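Local coordinates for uncharacterized protein (Bacteroides ovatus, PDB 4E6F) that is of unknown function but belongs to the DUF4468 family, whose domain has a TBP-like fold, at residues Asp43-Trp48 with Val168-Pro173; Leu94-Ile99 with Arg116-Glu121. One frame throughout, in Å; residues are numbered along the deposited sequence. Where two conformers were deposited one is given.

Contact 1 of 2, residues Asp43-Trp48 with Val168-Pro173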
loop_
_atom_site.group_PDB
_atom_site.type_symbol
_atom_site.label_atom_id
_atom_site.label_comp_id
_atom_site.label_asym_id
_atom_site.label_seq_id
_atom_site.Cartn_x
_atom_site.Cartn_y
_atom_site.Cartn_z
ATOM N N ASP A 43 9.043 -16.653 -7.384
ATOM C CA ASP A 43 7.900 -17.285 -8.038
ATOM C C ASP A 43 6.624 -17.088 -7.235
ATOM O O ASP A 43 5.564 -16.910 -7.824
ATOM C CB ASP A 43 8.155 -18.770 -8.302
ATOM C CG ASP A 43 9.285 -19.032 -9.287
ATOM O OD1 ASP A 43 9.568 -18.142 -10.128
ATOM O OD2 ASP A 43 9.855 -20.130 -9.243
ATOM N N THR A 44 6.706 -17.111 -5.891
ATOM C CA THR A 44 5.510 -16.886 -5.069
ATOM C C THR A 44 4.999 -15.463 -5.250
ATOM O O THR A 44 3.785 -15.227 -5.321
ATOM C CB THR A 44 5.836 -17.152 -3.584
ATOM O OG1 THR A 44 6.302 -18.496 -3.449
ATOM C CG2 THR A 44 4.642 -16.928 -2.663
HETATM N N MSE A 45 5.941 -14.512 -5.297
HETATM C CA MSE A 45 5.614 -13.085 -5.402
HETATM C C MSE A 45 5.110 -12.693 -6.806
HETATM O O MSE A 45 4.219 -11.831 -6.903
HETATM C CB MSE A 45 6.798 -12.244 -4.954
HETATM C CG MSE A 45 6.980 -12.299 -3.424
HETATM SE SE MSE A 45 5.469 -11.364 -2.504
HETATM C CE MSE A 45 4.287 -12.903 -2.089
ATOM N N THR A 46 5.633 -13.334 -7.886
ATOM C CA THR A 46 5.107 -12.997 -9.219
ATOM C C THR A 46 3.656 -13.477 -9.305
ATOM O O THR A 46 2.802 -12.713 -9.788
ATOM C CB THR A 46 5.967 -13.543 -10.366
ATOM O OG1 THR A 46 6.160 -14.937 -10.193
ATOM C CG2 THR A 46 7.297 -12.829 -10.504
ATOM N N LYS A 47 3.357 -14.709 -8.813
ATOM C CA LYS A 47 1.991 -15.224 -8.834
ATOM C C LYS A 47 1.091 -14.351 -7.961
ATOM O O LYS A 47 -0.011 -13.992 -8.373
ATOM C CB LYS A 47 1.945 -16.692 -8.371
ATOM C CG LYS A 47 2.438 -17.676 -9.423
ATOM N N TRP A 48 1.562 -13.979 -6.767
ATOM C CA TRP A 48 0.751 -13.135 -5.893
ATOM C C TRP A 48 0.453 -11.785 -6.557
ATOM O O TRP A 48 -0.712 -11.359 -6.604
ATOM C CB TRP A 48 1.427 -12.900 -4.531
ATOM C CG TRP A 48 0.747 -11.808 -3.751
ATOM C CD1 TRP A 48 -0.454 -11.892 -3.108
ATOM C CD2 TRP A 48 1.136 -10.424 -3.699
ATOM N NE1 TRP A 48 -0.838 -10.655 -2.653
ATOM C CE2 TRP A 48 0.124 -9.732 -2.998
ATOM C CE3 TRP A 48 2.262 -9.709 -4.153
ATOM C CZ2 TRP A 48 0.187 -8.357 -2.753
ATOM C CZ3 TRP A 48 2.323 -8.338 -3.918
ATOM C CH2 TRP A 48 1.282 -7.672 -3.252
ATOM N N VAL A 168 -0.160 -13.872 3.834
ATOM C CA VAL A 168 -1.043 -15.009 3.498
ATOM C C VAL A 168 -0.464 -15.773 2.284
ATOM O O VAL A 168 -0.475 -17.012 2.272
ATOM C CB VAL A 168 -2.512 -14.542 3.259
ATOM C CG1 VAL A 168 -3.393 -15.681 2.736
ATOM C CG2 VAL A 168 -3.104 -13.958 4.538
ATOM N N ALA A 169 0.075 -15.040 1.286
ATOM C CA ALA A 169 0.699 -15.702 0.139
ATOM C C ALA A 169 1.902 -16.560 0.585
ATOM O O ALA A 169 2.206 -17.569 -0.061
ATOM C CB ALA A 169 1.145 -14.674 -0.891
ATOM N N PHE A 170 2.571 -16.163 1.696
ATOM C CA PHE A 170 3.711 -16.931 2.214
ATOM C C PHE A 170 3.284 -18.002 3.221
ATOM O O PHE A 170 4.150 -18.700 3.755
ATOM C CB PHE A 170 4.772 -15.995 2.827
ATOM C CG PHE A 170 5.594 -15.225 1.807
ATOM C CD1 PHE A 170 6.327 -15.898 0.823
ATOM C CD2 PHE A 170 5.682 -13.842 1.867
ATOM C CE1 PHE A 170 7.091 -15.189 -0.113
ATOM C CE2 PHE A 170 6.473 -13.130 0.951
ATOM C CZ PHE A 170 7.171 -13.813 -0.034
ATOM N N GLY A 171 1.979 -18.160 3.442
ATOM C CA GLY A 171 1.461 -19.243 4.283
ATOM C C GLY A 171 0.829 -18.846 5.593
ATOM O O GLY A 171 0.321 -19.719 6.308
ATOM N N ALA A 172 0.834 -17.537 5.935
ATOM C CA ALA A 172 0.249 -17.101 7.206
ATOM C C ALA A 172 -1.275 -17.323 7.216
ATOM O O ALA A 172 -1.921 -17.142 6.174
ATOM C CB ALA A 172 0.554 -15.623 7.455
ATOM N N PRO A 173 -1.871 -17.706 8.362
ATOM C CA PRO A 173 -3.341 -17.807 8.399
ATOM C C PRO A 173 -3.968 -16.419 8.211
ATOM O O PRO A 173 -3.443 -15.414 8.719
ATOM C CB PRO A 173 -3.626 -18.396 9.782
ATOM C CG PRO A 173 -2.437 -18.048 10.616
ATOM C CD PRO A 173 -1.260 -17.980 9.685
#
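The selenomethionine M45 lays its terminal methyl over one face of the F170 ring. CE stands 3.6 Å above the ring plane, displaced toward the rim on the CZ side, and lies 4.0 Å from the ring centroid, a CH-pi contact. The selenium SE comes obliquely to the same ring, 4.7 Å from the F170 centroid, in a Met-aromatic contact. A chain bent at both chi2 (-68°) and chi3 (96°) makes this possible: M45 starts out across the line to the other segment, and the bends carry its end to F170. An unbranched, flexible side chain suits such a task. The same methyl also meets the A169 methyl, with CE 3.8 Å from CB.

A169 ends helix 149-169, and its small side chain lets the two helices come close, with CB 3.9 Å from W48 CD1. W48 turns its indole away from its own backbone N (chi1 168°), and its NE1 is hydrogen-bonded to D165, the partner of this buried ring's N-H. Two helices that lie against the antiparallel sheet of this TBP-like fold, 38-54 and 149-169, meet here through side chains. Helix 149-169 closes in a Schellman motif, where G171 takes a positive phi and its N bonds back to V168 O at 3.0 Å; lacking a side chain, glycine adopts this turn easily.

T44 divides its branches by polarity. OG1 returns to Q40 O of its own helix, while CG2 reaches across to the helix end, 3.6 Å from A169 O, and lies obliquely to the F170 ring. F170 also packs on C108 of strand 107-119.

Contact 2 of 2, residues Leu94-Ile99 with Arg116-Glu121. With EDO (1,2-ethanediol), chain E.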
loop_
_atom_site.group_PDB
_atom_site.type_symbol
_atom_site.label_atom_id
_atom_site.label_comp_id
_atom_site.label_asym_id
_atom_site.label_seq_id
_atom_site.Cartn_x
_atom_site.Cartn_y
_atom_site.Cartn_z
ATOM N N LEU A 94 -9.908 7.772 -6.261
ATOM C CA LEU A 94 -9.122 6.829 -7.047
ATOM C C LEU A 94 -7.725 6.892 -6.461
ATOM O O LEU A 94 -7.311 7.945 -5.961
ATOM C CB LEU A 94 -9.107 7.239 -8.535
ATOM C CG LEU A 94 -8.626 6.192 -9.531
ATOM C CD1 LEU A 94 -9.668 5.059 -9.686
ATOM C CD2 LEU A 94 -8.304 6.849 -10.893
ATOM N N VAL A 95 -6.995 5.784 -6.502
ATOM C CA VAL A 95 -5.607 5.774 -6.080
ATOM C C VAL A 95 -4.819 5.060 -7.160
ATOM O O VAL A 95 -5.304 4.072 -7.702
ATOM C CB VAL A 95 -5.367 5.151 -4.670
ATOM C CG1 VAL A 95 -5.732 3.663 -4.628
ATOM C CG2 VAL A 95 -3.920 5.356 -4.202
ATOM N N ASN A 96 -3.636 5.580 -7.494
ATOM C CA ASN A 96 -2.684 4.931 -8.397
ATOM C C ASN A 96 -1.437 4.718 -7.604
ATOM O O ASN A 96 -1.067 5.572 -6.789
ATOM C CB ASN A 96 -2.408 5.737 -9.652
ATOM C CG ASN A 96 -3.542 5.675 -10.642
ATOM O OD1 ASN A 96 -3.605 4.799 -11.543
ATOM N ND2 ASN A 96 -4.483 6.584 -10.473
ATOM N N TYR A 97 -0.783 3.572 -7.812
ATOM C CA TYR A 97 0.396 3.274 -7.000
ATOM C C TYR A 97 1.327 2.314 -7.733
ATOM O O TYR A 97 0.928 1.724 -8.737
ATOM C CB TYR A 97 -0.046 2.631 -5.647
ATOM C CG TYR A 97 -0.961 1.427 -5.809
ATOM C CD1 TYR A 97 -0.439 0.155 -6.064
ATOM C CD2 TYR A 97 -2.348 1.575 -5.806
ATOM C CE1 TYR A 97 -1.275 -0.945 -6.259
ATOM C CE2 TYR A 97 -3.198 0.472 -5.974
ATOM C CZ TYR A 97 -2.652 -0.784 -6.201
ATOM O OH TYR A 97 -3.470 -1.874 -6.392
ATOM N N GLN A 98 2.527 2.094 -7.176
ATOM C CA GLN A 98 3.433 1.077 -7.669
ATOM C C GLN A 98 3.741 0.131 -6.525
ATOM O O GLN A 98 3.904 0.571 -5.380
ATOM C CB GLN A 98 4.721 1.724 -8.197
ATOM C CG GLN A 98 5.747 0.693 -8.691
ATOM C CD GLN A 98 6.910 1.327 -9.425
ATOM O OE1 GLN A 98 6.728 2.242 -10.245
ATOM N NE2 GLN A 98 8.120 0.818 -9.148
ATOM N N ILE A 99 3.750 -1.181 -6.825
ATOM C CA ILE A 99 4.169 -2.212 -5.859
ATOM C C ILE A 99 5.553 -2.640 -6.308
ATOM O O ILE A 99 5.700 -3.046 -7.462
ATOM C CB ILE A 99 3.235 -3.445 -5.813
ATOM C CG1 ILE A 99 1.766 -3.038 -5.700
ATOM C CG2 ILE A 99 3.661 -4.388 -4.648
ATOM C CD1 ILE A 99 0.779 -4.269 -5.851
ATOM N N ARG A 116 -0.647 8.330 -5.630
ATOM C CA ARG A 116 -1.313 9.567 -6.004
ATOM C C ARG A 116 -2.799 9.318 -6.079
ATOM O O ARG A 116 -3.252 8.242 -6.482
ATOM C CB ARG A 116 -0.759 10.138 -7.321
ATOM C CG ARG A 116 -0.920 9.225 -8.504
ATOM C CD ARG A 116 -0.300 9.818 -9.769
ATOM N NE ARG A 116 -0.327 8.835 -10.851
ATOM C CZ ARG A 116 -1.368 8.627 -11.649
ATOM N NH1 ARG A 116 -2.470 9.359 -11.519
ATOM N NH2 ARG A 116 -1.319 7.684 -12.577
ATOM N N PHE A 117 -3.552 10.332 -5.705
ATOM C CA PHE A 117 -5.001 10.271 -5.645
ATOM C C PHE A 117 -5.635 11.126 -6.704
ATOM O O PHE A 117 -5.112 12.203 -7.028
ATOM C CB PHE A 117 -5.476 10.774 -4.276
ATOM C CG PHE A 117 -4.845 10.081 -3.089
ATOM C CD1 PHE A 117 -5.253 8.802 -2.707
ATOM C CD2 PHE A 117 -3.839 10.705 -2.353
ATOM C CE1 PHE A 117 -4.652 8.148 -1.616
ATOM C CE2 PHE A 117 -3.247 10.061 -1.252
ATOM C CZ PHE A 117 -3.676 8.797 -0.877
ATOM N N THR A 118 -6.759 10.641 -7.244
ATOM C CA THR A 118 -7.585 11.382 -8.201
ATOM C C THR A 118 -8.972 11.389 -7.587
ATOM O O THR A 118 -9.645 10.353 -7.516
ATOM C CB THR A 118 -7.523 10.793 -9.604
ATOM O OG1 THR A 118 -6.155 10.682 -9.981
ATOM C CG2 THR A 118 -8.271 11.665 -10.622
ATOM N N TYR A 119 -9.387 12.557 -7.126
ATOM C CA TYR A 119 -10.622 12.711 -6.373
ATOM C C TYR A 119 -11.640 13.540 -7.139
ATOM O O TYR A 119 -11.306 14.630 -7.618
ATOM C CB TYR A 119 -10.262 13.404 -5.041
ATOM C CG TYR A 119 -11.380 13.479 -4.021
ATOM C CD1 TYR A 119 -11.947 12.321 -3.488
ATOM C CD2 TYR A 119 -11.780 14.700 -3.490
ATOM C CE1 TYR A 119 -12.940 12.386 -2.515
ATOM C CE2 TYR A 119 -12.762 14.773 -2.502
ATOM C CZ TYR A 119 -13.312 13.611 -1.996
ATOM O OH TYR A 119 -14.268 13.687 -1.008
ATOM N N ARG A 120 -12.883 13.011 -7.246
ATOM C CA ARG A 120 -13.981 13.688 -7.944
ATOM C C ARG A 120 -13.525 14.093 -9.361
ATOM O O ARG A 120 -13.789 15.229 -9.813
ATOM C CB ARG A 120 -14.500 14.905 -7.132
ATOM C CG ARG A 120 -14.732 14.620 -5.646
ATOM C CD ARG A 120 -16.189 14.612 -5.263
ATOM N NE ARG A 120 -16.414 13.976 -3.963
ATOM C CZ ARG A 120 -16.862 14.611 -2.884
ATOM N NH1 ARG A 120 -17.129 15.911 -2.934
ATOM N NH2 ARG A 120 -17.049 13.951 -1.749
ATOM N N GLU A 121 -12.809 13.151 -10.045
ATOM C CA GLU A 121 -12.305 13.208 -11.423
ATOM C C GLU A 121 -11.176 14.218 -11.657
ATOM O O GLU A 121 -10.237 13.893 -12.388
ATOM C CB GLU A 121 -13.431 13.499 -12.437
ATOM C CG GLU A 121 -14.449 12.380 -12.597
ATOM C CD GLU A 121 -15.582 12.344 -11.588
ATOM O OE1 GLU A 121 -16.081 13.426 -11.200
ATOM O OE2 GLU A 121 -16.009 11.225 -11.225
HETATM C C1 EDO E . 1.522 5.374 -10.367
HETATM O O1 EDO E . 2.295 4.617 -9.446
HETATM C C2 EDO E . 0.929 4.441 -11.455
HETATM O O2 EDO E . 0.072 3.451 -10.877
#
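N96 and R116 face each other as an antiparallel hydrogen-bonded pair, joined by N96 N to R116 O (2.9 Å) and R116 N to N96 O (3.0 Å). Above these bonds their side chains stack: amide and guanidinium planes are 8° apart, with N96 CB 3.6 Å above the centre of the R116 guanidinium. The R116 chain, with CG between backbone N and carbonyl carbon (chi1 60°) and extended beyond, carries its guanidinium alongside N96, where chi4 of 84° turns it flat.

The other hydrogen-bonded pair, L94 with T118, lies on the same face of the sheet. L94 N meets T118 O at 2.9 Å, and T118 N returns a bond of 3.0 Å to L94 O. T118, beta-branched and so at home in a strand, brings its CB to 4.0 Å from L94 CB.

V95 and F117, the non-hydrogen-bonded pair between them, send their side chains to the other face, where V95 CG2 touches F117 CE1 at 3.9 Å. Their apolar character fits this buried side: W151 meets the F117 ring edge-to-face, and T155 packs on it. An ethanediol probably from the crystallisation liquor is hydrogen-bonded to Y97 O and K114 O.

Strand 94-99 is also bonded through V95 and Y97 to strand 72-85. The three pairs belong to the beta hairpin of strands 90-104 and 107-119 in the antiparallel sheet of the TBP-like fold.

In the fold
Along the chain, both strands of contact 2 come between the two segments of contact 1: helix 38-54 first, then the hairpin strands, then the end of helix 149-169. The centres lie about 25 Å apart, on opposite sides of the chain's centre, yet they meet where W48 CZ3 approaches I99 CG2 at 4.2 Å. Contact 2 builds the sheet from within, by strand pairing, whereas contact 1 joins the two helices that pack on it: I99 touches M49 and L53 of one and M162 of the other. Together they tie residues distant in sequence into a single helix-on-sheet core, in which helices 38-54 and 149-169 pack against the antiparallel sheet, as suits a TBP-like fold.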